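Side-chain contacts in levoglucosan dehydrogenase (Pseudarthrobacter phenanthrenivorans, PDB 6A3F), which catalyses the NAD(+)-dependent oxidation of levoglucosan to 3-dehydrolevoglucosan, with high specificity for this anhydrosugar: residues Leu68-Ala73 / Glu79-Asp84; Asn144-Val149 / Lys368-Gly373; Ile295-His300 / Ile306-Glu311. One frame throughout, in Å; residues are numbered along the deposited sequence.

Contact 1 (Leu68-Ala73 / Glu79-Asp84); sequences LAAEAA and ENSTSD
Ala69 and Ser81 face each other where helix 66-76 passes over the edge strand 80-82, and their CB atoms meet 3.8 Å apart. Helix 68-73 and strand 80-82 run nearly antiparallel, at 154°, and their axes come within 6.8 Å. The close approach is consistent with the small methyls of Ala69 and Ala73 that the helix turns to the strand, with Ala70 flanking them. The methyl of Ala69 points at the backbone beyond Ser81, with its CB 3.1 Å from Thr82 O. One turn on, the CB of Ala73 lies 4.0 Å from the CB of Ser81 and 4.0 Å from Asn80 O. Ser81 thus sits between the two methyls, its own CB against the helix backbone at 3.3 Å from Ala69 O. A chi1 of 66° sets its hydroxyl between backbone N and carbonyl carbon and brings OG alongside Ala70, 3.5 Å from Ala70 CA. Thr82 turns its side chain away from the helix and onto Ala62 of the neighbouring strand. Its OG1 accepts the N-H of Asp84 at 3.0 Å in an ST turn, just before helix 85-89. Helix and strand are the last two elements of the beta-alpha-beta unit 55-62, 66-76, 80-82 at one edge of the Rossmann domain. Ala69 and Ala73 also cover Glu63 and Ile61, respectively, and Glu63 binds NADH. Across the interface methyl and methylene carbons lie against carbonyl oxygens and one hydroxyl, so that close fit and van der Waals contact, rather than polar bonds between the two segments, hold helix to strand.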
ATOM      1  N   LEU B  68     -29.808   5.399 -33.989  1.00 42.12           N
ATOM      2  CA  LEU B  68     -29.009   5.044 -32.811  1.00 44.27           C
ATOM      3  C   LEU B  68     -29.133   3.545 -32.522  1.00 38.36           C
ATOM      4  O   LEU B  68     -28.153   2.911 -32.170  1.00 36.53           O
ATOM      5  CB  LEU B  68     -29.504   5.818 -31.587  1.00 48.15           C
ATOM      6  CG  LEU B  68     -28.897   7.196 -31.325  1.00 55.04           C
ATOM      7  CD1 LEU B  68     -28.908   7.470 -29.825  1.00 58.50           C
ATOM      8  CD2 LEU B  68     -27.485   7.330 -31.880  1.00 52.83           C
ATOM      9  N   ALA B  69     -30.352   3.021 -32.590  1.00 36.26           N
ATOM     10  CA  ALA B  69     -30.632   1.634 -32.232  1.00 37.03           C
ATOM     11  C   ALA B  69     -29.913   0.706 -33.213  1.00 36.27           C
ATOM     12  O   ALA B  69     -29.329  -0.295 -32.799  1.00 32.69           O
ATOM     13  CB  ALA B  69     -32.121   1.378 -32.223  1.00 39.15           C
ATOM     14  N   ALA B  70     -29.960   1.063 -34.502  1.00 30.44           N
ATOM     15  CA  ALA B  70     -29.322   0.261 -35.563  1.00 33.40           C
ATOM     16  C   ALA B  70     -27.799   0.234 -35.352  1.00 31.94           C
ATOM     17  O   ALA B  70     -27.182  -0.791 -35.533  1.00 30.51           O
ATOM     18  CB  ALA B  70     -29.663   0.821 -36.921  1.00 33.17           C
ATOM     19  N   GLU B  71     -27.236   1.378 -35.014  1.00 30.43           N
ATOM     20  CA  GLU B  71     -25.782   1.555 -34.815  1.00 33.69           C
ATOM     21  C   GLU B  71     -25.312   0.760 -33.574  1.00 30.41           C
ATOM     22  O   GLU B  71     -24.287   0.046 -33.615  1.00 30.56           O
ATOM     23  CB  GLU B  71     -25.538   3.063 -34.713  1.00 39.02           C
ATOM     24  CG  GLU B  71     -24.129   3.471 -34.352  1.00 44.38           C
ATOM     25  CD  GLU B  71     -23.066   3.471 -35.437  1.00 53.22           C
ATOM     26  OE1 GLU B  71     -23.233   2.804 -36.494  1.00 63.22           O
ATOM     27  OE2 GLU B  71     -22.037   4.140 -35.199  1.00 55.77           O
ATOM     28  N   ALA B  72     -26.088   0.832 -32.510  1.00 30.73           N
ATOM     29  CA  ALA B  72     -25.816   0.080 -31.285  1.00 31.03           C
ATOM     30  C   ALA B  72     -25.880  -1.426 -31.547  1.00 31.49           C
ATOM     31  O   ALA B  72     -25.083  -2.207 -30.978  1.00 29.53           O
ATOM     32  CB  ALA B  72     -26.786   0.464 -30.218  1.00 29.31           C
ATOM     33  N   ALA B  73     -26.818  -1.856 -32.394  1.00 29.36           N
ATOM     34  CA  ALA B  73     -26.907  -3.259 -32.722  1.00 29.62           C
ATOM     35  C   ALA B  73     -25.652  -3.729 -33.479  1.00 31.98           C
ATOM     36  O   ALA B  73     -25.167  -4.845 -33.245  1.00 28.10           O
ATOM     37  CB  ALA B  73     -28.161  -3.526 -33.512  1.00 29.13           C
ATOM     38  N   GLU B  79     -28.754  -8.794 -33.221  1.00 32.85           N
ATOM     39  CA  GLU B  79     -29.335  -9.181 -34.489  1.00 37.58           C
ATOM     40  C   GLU B  79     -30.280  -8.078 -34.990  1.00 37.13           C
ATOM     41  O   GLU B  79     -30.251  -7.755 -36.168  1.00 40.20           O
ATOM     42  CB  GLU B  79     -30.071 -10.514 -34.323  1.00 38.87           C
ATOM     43  CG  GLU B  79     -30.869 -10.895 -35.564  1.00 47.83           C
ATOM     44  CD  GLU B  79     -31.488 -12.282 -35.559  1.00 50.44           C
ATOM     45  OE1 GLU B  79     -31.150 -13.088 -34.655  1.00 49.47           O
ATOM     46  OE2 GLU B  79     -32.285 -12.564 -36.480  1.00 57.28           O
ATOM     47  N   ASN B  80     -31.116  -7.529 -34.103  1.00 33.16           N
ATOM     48  CA  ASN B  80     -32.207  -6.616 -34.456  1.00 35.04           C
ATOM     49  C   ASN B  80     -32.119  -5.367 -33.593  1.00 37.45           C
ATOM     50  O   ASN B  80     -31.507  -5.437 -32.524  1.00 33.24           O
ATOM     51  CB  ASN B  80     -33.567  -7.259 -34.218  1.00 34.63           C
ATOM     52  CG  ASN B  80     -33.693  -8.572 -34.962  1.00 37.14           C
ATOM     53  OD1 ASN B  80     -33.716  -9.661 -34.369  1.00 42.08           O
ATOM     54  ND2 ASN B  80     -33.613  -8.472 -36.263  1.00 31.58           N
ATOM     55  N   SER B  81     -32.790  -4.293 -34.038  1.00 36.12           N
ATOM     56  CA  SER B  81     -32.854  -3.017 -33.337  1.00 35.89           C
ATOM     57  C   SER B  81     -34.250  -2.395 -33.452  1.00 40.61           C
ATOM     58  O   SER B  81     -34.985  -2.698 -34.370  1.00 38.96           O
ATOM     59  CB  SER B  81     -31.842  -2.075 -33.865  1.00 37.32           C
ATOM     60  OG  SER B  81     -32.132  -1.712 -35.204  1.00 35.68           O
ATOM     61  N   THR B  82     -34.582  -1.536 -32.511  1.00 37.31           N
ATOM     62  CA  THR B  82     -35.892  -0.900 -32.453  1.00 38.73           C
ATOM     63  C   THR B  82     -35.742   0.411 -31.681  1.00 40.35           C
ATOM     64  O   THR B  82     -34.822   0.526 -30.889  1.00 34.01           O
ATOM     65  CB  THR B  82     -36.945  -1.814 -31.808  1.00 39.68           C
ATOM     66  OG1 THR B  82     -38.219  -1.173 -31.932  1.00 37.14           O
ATOM     67  CG2 THR B  82     -36.690  -2.113 -30.342  1.00 39.72           C
ATOM     68  N   SER B  83     -36.619   1.392 -31.946  1.00 39.69           N
ATOM     69  CA  SER B  83     -36.763   2.578 -31.081  1.00 38.30           C
ATOM     70  C   SER B  83     -37.988   2.443 -30.169  1.00 38.59           C
ATOM     71  O   SER B  83     -38.338   3.384 -29.447  1.00 38.18           O
ATOM     72  CB  SER B  83     -36.872   3.822 -31.905  1.00 41.31           C
ATOM     73  OG  SER B  83     -37.806   3.597 -32.951  1.00 41.51           O
ATOM     74  N   ASP B  84     -38.652   1.298 -30.205  1.00 38.60           N
ATOM     75  CA  ASP B  84     -39.853   1.095 -29.429  1.00 41.75           C
ATOM     76  C   ASP B  84     -39.656  -0.084 -28.497  1.00 37.69           C
ATOM     77  O   ASP B  84     -39.736  -1.232 -28.899  1.00 35.56           O
ATOM     78  CB  ASP B  84     -41.029   0.821 -30.362  1.00 43.15           C
ATOM     79  CG  ASP B  84     -42.315   0.582 -29.613  1.00 48.01           C
ATOM     80  OD1 ASP B  84     -42.459   1.046 -28.451  1.00 43.72           O
ATOM     81  OD2 ASP B  84     -43.193  -0.077 -30.211  1.00 60.66           O
TER

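Contact 2 (Asn144-Val149 / Lys368-Gly373); sequences NIVHMV and KAIAEG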
ATOM      1  N   ASN B 144     -43.745 -16.511 -12.242  1.00 44.69           N
ATOM      2  CA  ASN B 144     -42.727 -17.550 -12.328  1.00 47.92           C
ATOM      3  C   ASN B 144     -41.571 -17.040 -13.212  1.00 44.62           C
ATOM      4  O   ASN B 144     -41.260 -17.582 -14.320  1.00 39.02           O
ATOM      5  CB  ASN B 144     -43.345 -18.860 -12.814  1.00 52.31           C
ATOM      6  CG  ASN B 144     -42.356 -20.007 -12.800  1.00 64.43           C
ATOM      7  OD1 ASN B 144     -41.522 -20.104 -11.899  1.00 73.01           O
ATOM      8  ND2 ASN B 144     -42.436 -20.875 -13.799  1.00 66.48           N
ATOM      9  N   ILE B 145     -40.944 -15.963 -12.750  1.00 33.25           N
ATOM     10  CA  ILE B 145     -39.888 -15.349 -13.558  1.00 32.50           C
ATOM     11  C   ILE B 145     -38.716 -15.004 -12.644  1.00 29.84           C
ATOM     12  O   ILE B 145     -38.886 -14.852 -11.427  1.00 31.40           O
ATOM     13  CB  ILE B 145     -40.407 -14.100 -14.289  1.00 34.60           C
ATOM     14  CG1 ILE B 145     -40.877 -13.022 -13.307  1.00 34.18           C
ATOM     15  CG2 ILE B 145     -41.487 -14.491 -15.272  1.00 39.43           C
ATOM     16  CD1 ILE B 145     -41.490 -11.799 -13.944  1.00 32.36           C
ATOM     17  N   VAL B 146     -37.544 -14.903 -13.248  1.00 26.84           N
ATOM     18  CA  VAL B 146     -36.357 -14.540 -12.521  1.00 26.79           C
ATOM     19  C   VAL B 146     -36.217 -13.028 -12.643  1.00 26.76           C
ATOM     20  O   VAL B 146     -36.296 -12.478 -13.773  1.00 28.35           O
ATOM     21  CB  VAL B 146     -35.122 -15.257 -13.087  1.00 26.78           C
ATOM     22  CG1 VAL B 146     -33.854 -14.769 -12.376  1.00 26.43           C
ATOM     23  CG2 VAL B 146     -35.275 -16.765 -12.974  1.00 27.71           C
ATOM     24  N   HIS B 147     -36.065 -12.376 -11.515  1.00 25.98           N
ATOM     25  CA  HIS B 147     -35.873 -10.940 -11.491  1.00 24.34           C
ATOM     26  C   HIS B 147     -34.598 -10.604 -10.707  1.00 24.37           C
ATOM     27  O   HIS B 147     -34.389 -11.119  -9.590  1.00 24.77           O
ATOM     28  CB  HIS B 147     -37.099 -10.227 -10.886  1.00 26.91           C
ATOM     29  CG  HIS B 147     -37.654 -10.854  -9.657  1.00 24.16           C
ATOM     30  ND1 HIS B 147     -37.351 -10.395  -8.410  1.00 23.75           N
ATOM     31  CD2 HIS B 147     -38.523 -11.880  -9.497  1.00 25.56           C
ATOM     32  CE1 HIS B 147     -37.996 -11.120  -7.519  1.00 26.81           C
ATOM     33  NE2 HIS B 147     -38.737 -12.033  -8.170  1.00 24.51           N
ATOM     34  N   MET B 148     -33.815  -9.678 -11.261  1.00 23.24           N
ATOM     35  CA  MET B 148     -32.490  -9.352 -10.676  1.00 23.53           C
ATOM     36  C   MET B 148     -32.226  -7.853 -10.782  1.00 22.10           C
ATOM     37  O   MET B 148     -32.514  -7.225 -11.809  1.00 24.39           O
ATOM     38  CB  MET B 148     -31.396 -10.128 -11.412  1.00 24.57           C
ATOM     39  CG  MET B 148     -30.075 -10.231 -10.661  1.00 23.97           C
ATOM     40  SD  MET B 148     -28.871 -11.189 -11.566  1.00 24.27           S
ATOM     41  CE  MET B 148     -27.600 -11.384 -10.305  1.00 25.87           C
ATOM     42  N   VAL B 149     -31.666  -7.274  -9.717  1.00 22.37           N
ATOM     43  CA  VAL B 149     -31.201  -5.870  -9.774  1.00 23.70           C
ATOM     44  C   VAL B 149     -29.656  -5.876  -9.840  1.00 25.07           C
ATOM     45  O   VAL B 149     -29.029  -6.721  -9.205  1.00 23.45           O
ATOM     46  CB  VAL B 149     -31.752  -5.019  -8.614  1.00 23.18           C
ATOM     47  CG1 VAL B 149     -31.350  -5.515  -7.248  1.00 24.84           C
ATOM     48  CG2 VAL B 149     -31.410  -3.556  -8.788  1.00 24.14           C
ATOM     49  N   LYS B 368     -28.431 -19.193 -14.680  1.00 29.78           N
ATOM     50  CA  LYS B 368     -28.534 -20.403 -13.881  1.00 29.91           C
ATOM     51  C   LYS B 368     -29.919 -20.459 -13.202  1.00 30.82           C
ATOM     52  O   LYS B 368     -30.581 -21.486 -13.245  1.00 28.50           O
ATOM     53  CB  LYS B 368     -27.385 -20.417 -12.861  1.00 33.73           C
ATOM     54  CG  LYS B 368     -27.328 -21.622 -11.948  1.00 39.67           C
ATOM     55  CD  LYS B 368     -25.963 -21.921 -11.323  1.00 46.14           C
ATOM     56  CE  LYS B 368     -25.895 -23.376 -10.900  1.00 52.55           C
ATOM     57  NZ  LYS B 368     -24.764 -23.651  -9.984  1.00 63.45           N
ATOM     58  N   ALA B 369     -30.349 -19.359 -12.588  1.00 29.70           N
ATOM     59  CA  ALA B 369     -31.707 -19.273 -11.986  1.00 31.27           C
ATOM     60  C   ALA B 369     -32.803 -19.525 -13.036  1.00 29.84           C
ATOM     61  O   ALA B 369     -33.799 -20.190 -12.718  1.00 32.69           O
ATOM     62  CB  ALA B 369     -31.900 -17.938 -11.301  1.00 28.71           C
ATOM     63  N   ILE B 370     -32.644 -18.984 -14.246  1.00 29.34           N
ATOM     64  CA  ILE B 370     -33.625 -19.142 -15.302  1.00 33.01           C
ATOM     65  C   ILE B 370     -33.718 -20.615 -15.686  1.00 37.15           C
ATOM     66  O   ILE B 370     -34.806 -21.203 -15.683  1.00 33.45           O
ATOM     67  CB  ILE B 370     -33.298 -18.279 -16.530  1.00 31.15           C
ATOM     68  CG1 ILE B 370     -33.472 -16.790 -16.220  1.00 29.70           C
ATOM     69  CG2 ILE B 370     -34.154 -18.697 -17.729  1.00 35.07           C
ATOM     70  CD1 ILE B 370     -32.940 -15.870 -17.332  1.00 26.20           C
ATOM     71  N   ALA B 371     -32.576 -21.188 -16.014  1.00 32.80           N
ATOM     72  CA  ALA B 371     -32.542 -22.573 -16.472  1.00 33.18           C
ATOM     73  C   ALA B 371     -32.982 -23.540 -15.375  1.00 35.23           C
ATOM     74  O   ALA B 371     -33.549 -24.579 -15.693  1.00 40.52           O
ATOM     75  CB  ALA B 371     -31.163 -22.913 -16.963  1.00 30.89           C
ATOM     76  N   GLU B 372     -32.712 -23.249 -14.108  1.00 34.12           N
ATOM     77  CA  GLU B 372     -33.035 -24.181 -13.040  1.00 35.37           C
ATOM     78  C   GLU B 372     -34.390 -23.853 -12.407  1.00 39.55           C
ATOM     79  O   GLU B 372     -34.773 -24.477 -11.425  1.00 39.70           O
ATOM     80  CB  GLU B 372     -31.904 -24.185 -12.015  1.00 37.30           C
ATOM     81  CG  GLU B 372     -30.578 -24.568 -12.646  1.00 37.55           C
ATOM     82  CD  GLU B 372     -29.411 -24.690 -11.688  1.00 42.85           C
ATOM     83  OE1 GLU B 372     -29.593 -24.352 -10.501  1.00 47.86           O
ATOM     84  OE2 GLU B 372     -28.319 -25.115 -12.139  1.00 44.39           O
ATOM     85  N   GLY B 373     -35.119 -22.896 -12.991  1.00 40.93           N
ATOM     86  CA  GLY B 373     -36.452 -22.525 -12.540  1.00 39.41           C
ATOM     87  C   GLY B 373     -36.445 -21.933 -11.151  1.00 39.63           C
ATOM     88  O   GLY B 373     -37.422 -22.025 -10.456  1.00 43.76           O
TER
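The chain of 144-149 comes in as an extended loop, becomes strand at His147, and passes the last turn of helix 355-371 with the CA atoms of Val146 and Ile370 6.0 Å apart. Strand 147-149 is an outer strand of the parallel sheet of the Rossmann fold, and the helix that packs beside it arrives from more than 200 residues later in the sequence, so the contact ties the nucleotide-binding domain to a late part of the chain. Val146 carries nearly all of one side. Its side chain points at the helix with both methyls forward: CG1 is anti to the backbone N (chi1 175°), while CG2 lies over the peptide joining Ala369 to Ile370, 3.7 Å from the nitrogen of Ile370. From the helix, Ala369 directs its CB between the two branches of Val146, 3.9 Å from CG1 and from CG2. The CB bond of Ile370 is directed past Val146 rather than at it, and its side chain meets the valine through CG1, 3.7 Å from Val146 CG2; a chi1 of -69° puts CG1 beside the same Ile370 N that CG2 touches. Side chain to side chain the contact is apolar, though Val146 CG2 also rests on a peptide group. Phe366, a turn earlier on the helix, and Val376 from the loop beyond it also cover Val146, whose backbone N is bonded to His119 ND1; Ile370 in turn rests on His119. The helix ends immediately afterwards in a Schellman motif, with Gly373 at positive phi as the C-prime residue: Gly374 N turns back to Ala369 O, and Gly373 N bonds to Ile370 O at 3.2 Å.

Contact 3 (Ile295-His300 / Ile306-Glu311); sequences ITFEIH and IVFNYE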
ATOM      1  N   ILE B 295     -14.888   2.010  -3.719  1.00 18.41           N
ATOM      2  CA  ILE B 295     -15.877   1.242  -2.970  1.00 19.40           C
ATOM      3  C   ILE B 295     -15.141   0.450  -1.895  1.00 19.62           C
ATOM      4  O   ILE B 295     -14.251  -0.356  -2.232  1.00 18.30           O
ATOM      5  CB  ILE B 295     -16.673   0.285  -3.846  1.00 21.02           C
ATOM      6  CG1 ILE B 295     -17.024   0.904  -5.204  1.00 18.77           C
ATOM      7  CG2 ILE B 295     -17.892  -0.218  -3.065  1.00 21.34           C
ATOM      8  CD1 ILE B 295     -17.677  -0.055  -6.150  1.00 18.38           C
ATOM      9  N   THR B 296     -15.429   0.712  -0.633  1.00 18.53           N
ATOM     10  CA  THR B 296     -14.682   0.040   0.462  1.00 18.14           C
ATOM     11  C   THR B 296     -15.636  -0.534   1.495  1.00 19.12           C
ATOM     12  O   THR B 296     -16.816  -0.061   1.654  1.00 18.72           O
ATOM     13  CB  THR B 296     -13.726   1.004   1.175  1.00 18.84           C
ATOM     14  OG1 THR B 296     -14.493   1.907   1.981  1.00 19.26           O
ATOM     15  CG2 THR B 296     -12.886   1.772   0.168  1.00 20.40           C
ATOM     16  N   PHE B 297     -15.145  -1.552   2.211  1.00 18.25           N
ATOM     17  CA  PHE B 297     -15.805  -1.837   3.482  1.00 17.39           C
ATOM     18  C   PHE B 297     -14.744  -2.340   4.440  1.00 17.50           C
ATOM     19  O   PHE B 297     -13.675  -2.851   4.000  1.00 17.53           O
ATOM     20  CB  PHE B 297     -16.959  -2.833   3.312  1.00 18.23           C
ATOM     21  CG  PHE B 297     -16.606  -4.162   2.698  1.00 18.12           C
ATOM     22  CD1 PHE B 297     -15.993  -5.165   3.454  1.00 19.46           C
ATOM     23  CD2 PHE B 297     -16.991  -4.448   1.391  1.00 19.07           C
ATOM     24  CE1 PHE B 297     -15.714  -6.399   2.880  1.00 19.69           C
ATOM     25  CE2 PHE B 297     -16.745  -5.702   0.847  1.00 22.68           C
ATOM     26  CZ  PHE B 297     -16.094  -6.661   1.590  1.00 20.12           C
ATOM     27  N   GLU B 298     -15.040  -2.153   5.714  1.00 16.20           N
ATOM     28  CA  GLU B 298     -14.236  -2.698   6.770  1.00 18.06           C
ATOM     29  C   GLU B 298     -15.209  -3.289   7.778  1.00 19.51           C
ATOM     30  O   GLU B 298     -16.081  -2.575   8.234  1.00 18.09           O
ATOM     31  CB  GLU B 298     -13.371  -1.642   7.446  1.00 19.30           C
ATOM     32  CG  GLU B 298     -12.588  -2.146   8.660  1.00 17.96           C
ATOM     33  CD  GLU B 298     -11.291  -1.408   9.013  1.00 20.58           C
ATOM     34  OE1 GLU B 298     -10.800  -0.583   8.185  1.00 17.70           O
ATOM     35  OE2 GLU B 298     -10.698  -1.705  10.084  1.00 19.60           O
ATOM     36  N   ILE B 299     -15.035  -4.562   8.045  1.00 18.32           N
ATOM     37  CA  ILE B 299     -15.889  -5.282   8.963  1.00 20.21           C
ATOM     38  C   ILE B 299     -15.078  -5.751  10.160  1.00 16.90           C
ATOM     39  O   ILE B 299     -14.025  -6.383   9.988  1.00 17.72           O
ATOM     40  CB  ILE B 299     -16.597  -6.450   8.281  1.00 20.14           C
ATOM     41  CG1 ILE B 299     -17.524  -5.984   7.149  1.00 22.95           C
ATOM     42  CG2 ILE B 299     -17.342  -7.256   9.336  1.00 23.46           C
ATOM     43  CD1 ILE B 299     -18.003  -7.095   6.248  1.00 22.46           C
ATOM     44  N   HIS B 300     -15.568  -5.457  11.375  1.00 19.61           N
ATOM     45  CA  HIS B 300     -14.912  -5.959  12.629  1.00 17.34           C
ATOM     46  C   HIS B 300     -15.800  -7.053  13.234  1.00 18.63           C
ATOM     47  O   HIS B 300     -16.955  -6.783  13.589  1.00 18.51           O
ATOM     48  CB  HIS B 300     -14.641  -4.851  13.620  1.00 17.94           C
ATOM     49  CG  HIS B 300     -13.859  -3.709  13.054  1.00 19.68           C
ATOM     50  ND1 HIS B 300     -14.071  -2.401  13.426  1.00 20.15           N
ATOM     51  CD2 HIS B 300     -12.871  -3.689  12.148  1.00 18.69           C
ATOM     52  CE1 HIS B 300     -13.219  -1.623  12.756  1.00 19.30           C
ATOM     53  NE2 HIS B 300     -12.480  -2.380  11.977  1.00 16.49           N
ATOM     54  N   ILE B 306     -12.110  -7.797   8.084  1.00 19.06           N
ATOM     55  CA  ILE B 306     -12.041  -7.905   6.662  1.00 18.81           C
ATOM     56  C   ILE B 306     -12.129  -6.489   6.084  1.00 18.34           C
ATOM     57  O   ILE B 306     -12.972  -5.737   6.520  1.00 20.06           O
ATOM     58  CB  ILE B 306     -13.171  -8.754   6.065  1.00 19.30           C
ATOM     59  CG1 ILE B 306     -13.176 -10.184   6.635  1.00 17.89           C
ATOM     60  CG2 ILE B 306     -13.084  -8.772   4.552  1.00 21.89           C
ATOM     61  CD1 ILE B 306     -14.467 -10.909   6.377  1.00 19.63           C
ATOM     62  N   VAL B 307     -11.230  -6.178   5.151  1.00 16.60           N
ATOM     63  CA  VAL B 307     -11.176  -4.863   4.511  1.00 18.52           C
ATOM     64  C   VAL B 307     -11.143  -5.091   3.005  1.00 16.96           C
ATOM     65  O   VAL B 307     -10.415  -5.980   2.517  1.00 17.57           O
ATOM     66  CB  VAL B 307      -9.941  -4.068   4.995  1.00 18.10           C
ATOM     67  CG1 VAL B 307      -9.686  -2.822   4.140  1.00 21.73           C
ATOM     68  CG2 VAL B 307     -10.087  -3.702   6.459  1.00 20.20           C
ATOM     69  N   PHE B 308     -11.864  -4.268   2.246  1.00 17.49           N
ATOM     70  CA  PHE B 308     -11.927  -4.401   0.802  1.00 17.07           C
ATOM     71  C   PHE B 308     -11.869  -3.000   0.193  1.00 17.89           C
ATOM     72  O   PHE B 308     -12.389  -2.056   0.788  1.00 18.54           O
ATOM     73  CB  PHE B 308     -13.236  -5.057   0.341  1.00 17.79           C
ATOM     74  CG  PHE B 308     -13.481  -5.058  -1.148  1.00 18.68           C
ATOM     75  CD1 PHE B 308     -12.720  -5.854  -1.997  1.00 18.76           C
ATOM     76  CD2 PHE B 308     -14.502  -4.305  -1.705  1.00 17.78           C
ATOM     77  CE1 PHE B 308     -12.925  -5.841  -3.363  1.00 19.57           C
ATOM     78  CE2 PHE B 308     -14.726  -4.337  -3.074  1.00 19.08           C
ATOM     79  CZ  PHE B 308     -13.960  -5.111  -3.896  1.00 18.24           C
ATOM     80  N   ASN B 309     -11.248  -2.914  -0.977  1.00 17.25           N
ATOM     81  CA  ASN B 309     -11.094  -1.687  -1.788  1.00 16.55           C
ATOM     82  C   ASN B 309     -11.228  -2.072  -3.269  1.00 17.03           C
ATOM     83  O   ASN B 309     -10.339  -2.714  -3.847  1.00 17.74           O
ATOM     84  CB  ASN B 309      -9.773  -0.979  -1.511  1.00 17.26           C
ATOM     85  CG  ASN B 309      -9.394   0.098  -2.511  1.00 16.33           C
ATOM     86  OD1 ASN B 309     -10.266   0.595  -3.234  1.00 16.92           O
ATOM     87  ND2 ASN B 309      -8.135   0.568  -2.466  1.00 13.84           N
ATOM     88  N   TYR B 310     -12.351  -1.695  -3.885  1.00 16.01           N
ATOM     89  CA  TYR B 310     -12.623  -2.023  -5.267  1.00 15.60           C
ATOM     90  C   TYR B 310     -11.579  -1.409  -6.231  1.00 16.51           C
ATOM     91  O   TYR B 310     -11.359  -1.942  -7.314  1.00 16.30           O
ATOM     92  CB  TYR B 310     -14.037  -1.609  -5.717  1.00 16.10           C
ATOM     93  CG  TYR B 310     -14.316  -2.068  -7.116  1.00 16.59           C
ATOM     94  CD1 TYR B 310     -14.805  -3.339  -7.363  1.00 16.12           C
ATOM     95  CD2 TYR B 310     -14.062  -1.250  -8.205  1.00 16.73           C
ATOM     96  CE1 TYR B 310     -15.002  -3.803  -8.650  1.00 16.70           C
ATOM     97  CE2 TYR B 310     -14.172  -1.720  -9.500  1.00 16.77           C
ATOM     98  CZ  TYR B 310     -14.685  -2.986  -9.722  1.00 18.03           C
ATOM     99  OH  TYR B 310     -14.868  -3.424 -10.981  1.00 17.85           O
ATOM    100  N   GLU B 311     -10.931  -0.311  -5.892  1.00 16.27           N
ATOM    101  CA  GLU B 311      -9.863   0.200  -6.784  1.00 17.36           C
ATOM    102  C   GLU B 311      -8.712  -0.826  -6.902  1.00 20.31           C
ATOM    103  O   GLU B 311      -7.896  -0.745  -7.867  1.00 18.59           O
ATOM    104  CB  GLU B 311      -9.333   1.540  -6.304  1.00 17.10           C
ATOM    105  CG  GLU B 311     -10.407   2.629  -6.382  1.00 16.88           C
ATOM    106  CD  GLU B 311      -9.947   4.076  -6.224  1.00 16.34           C
ATOM    107  OE1 GLU B 311      -8.972   4.300  -5.499  1.00 18.85           O
ATOM    108  OE2 GLU B 311     -10.565   4.988  -6.890  1.00 17.86           O
TER
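Five backbone hydrogen bonds join Ile295-Ile299 to Ile306-Tyr310. Ile299 N meets Ile306 O at 2.8 Å, almost in line with the carbonyl bond, and Ile306 N returns a bond to Ile299 O. Phe297 and Phe308 form the second reciprocal pair, in which the bond from Phe297 N is the more bent, its donor tilted 31° from the carbonyl plane of Phe308. The last, from Tyr310 N to Ile295 O, is 2.9 Å long and straight, at 172°, although Tyr310 has already entered a 3-10 turn; there Asn309 OD1 takes the N-H of Glu311 in an Asx turn. On the side of Glu298 and Val307, His300 NE2 donates in its ring plane to Glu298 OE2 at 2.7 Å, on the anti side of the carboxylate, whose OE1 forms a salt bridge with Arg291 of the third subunit. These strands make an antiparallel beta hairpin, 294-301 and 304-309, in the large mixed sheet of the C-terminal domain. Val307 CG2 lies alongside the extended Glu298, 3.6 Å from Glu298 CD. The opposite face of the hairpin is apolar and packs toward helix 206-221, with Met217 and Leu221 against Phe297. A chi1 of 57° swings the Phe297 ring across the hairpin, and Phe308 CB sits over its face in a CH-pi contact, 3.6 Å from the centroid. Ile306 CG2 touches the edge of that ring at CE1, 3.9 Å away. Beyond the aromatic pair Ile295 and Tyr310 lie side by side, while the Tyr310 ring continues edge-to-face onto levoglucosan-binding Tyr153.

Contacts 1 and 2 reach the same parallel Rossmann sheet from its two outermost strands, 80-82 and 147-149, with centres about 26 Å apart. Contact 3 belongs to the other large sheet, in the substrate-binding domain; its centre is about 40 Å from that of contact 1, on the far side of the chain's centre, and about 29 Å from that of contact 2. Along the chain, contact 3 is nested within the loop closed by contact 2. Contact 1 borders the NADH site, Ala69 being about 4 Å from Glu63; contact 3 reaches both sites, Tyr310 being about 3 Å from levoglucosan-binding Tyr153 and about 4 Å from NADH-binding Tyr355, side chain to side chain. Contact 2 lies away from these sites.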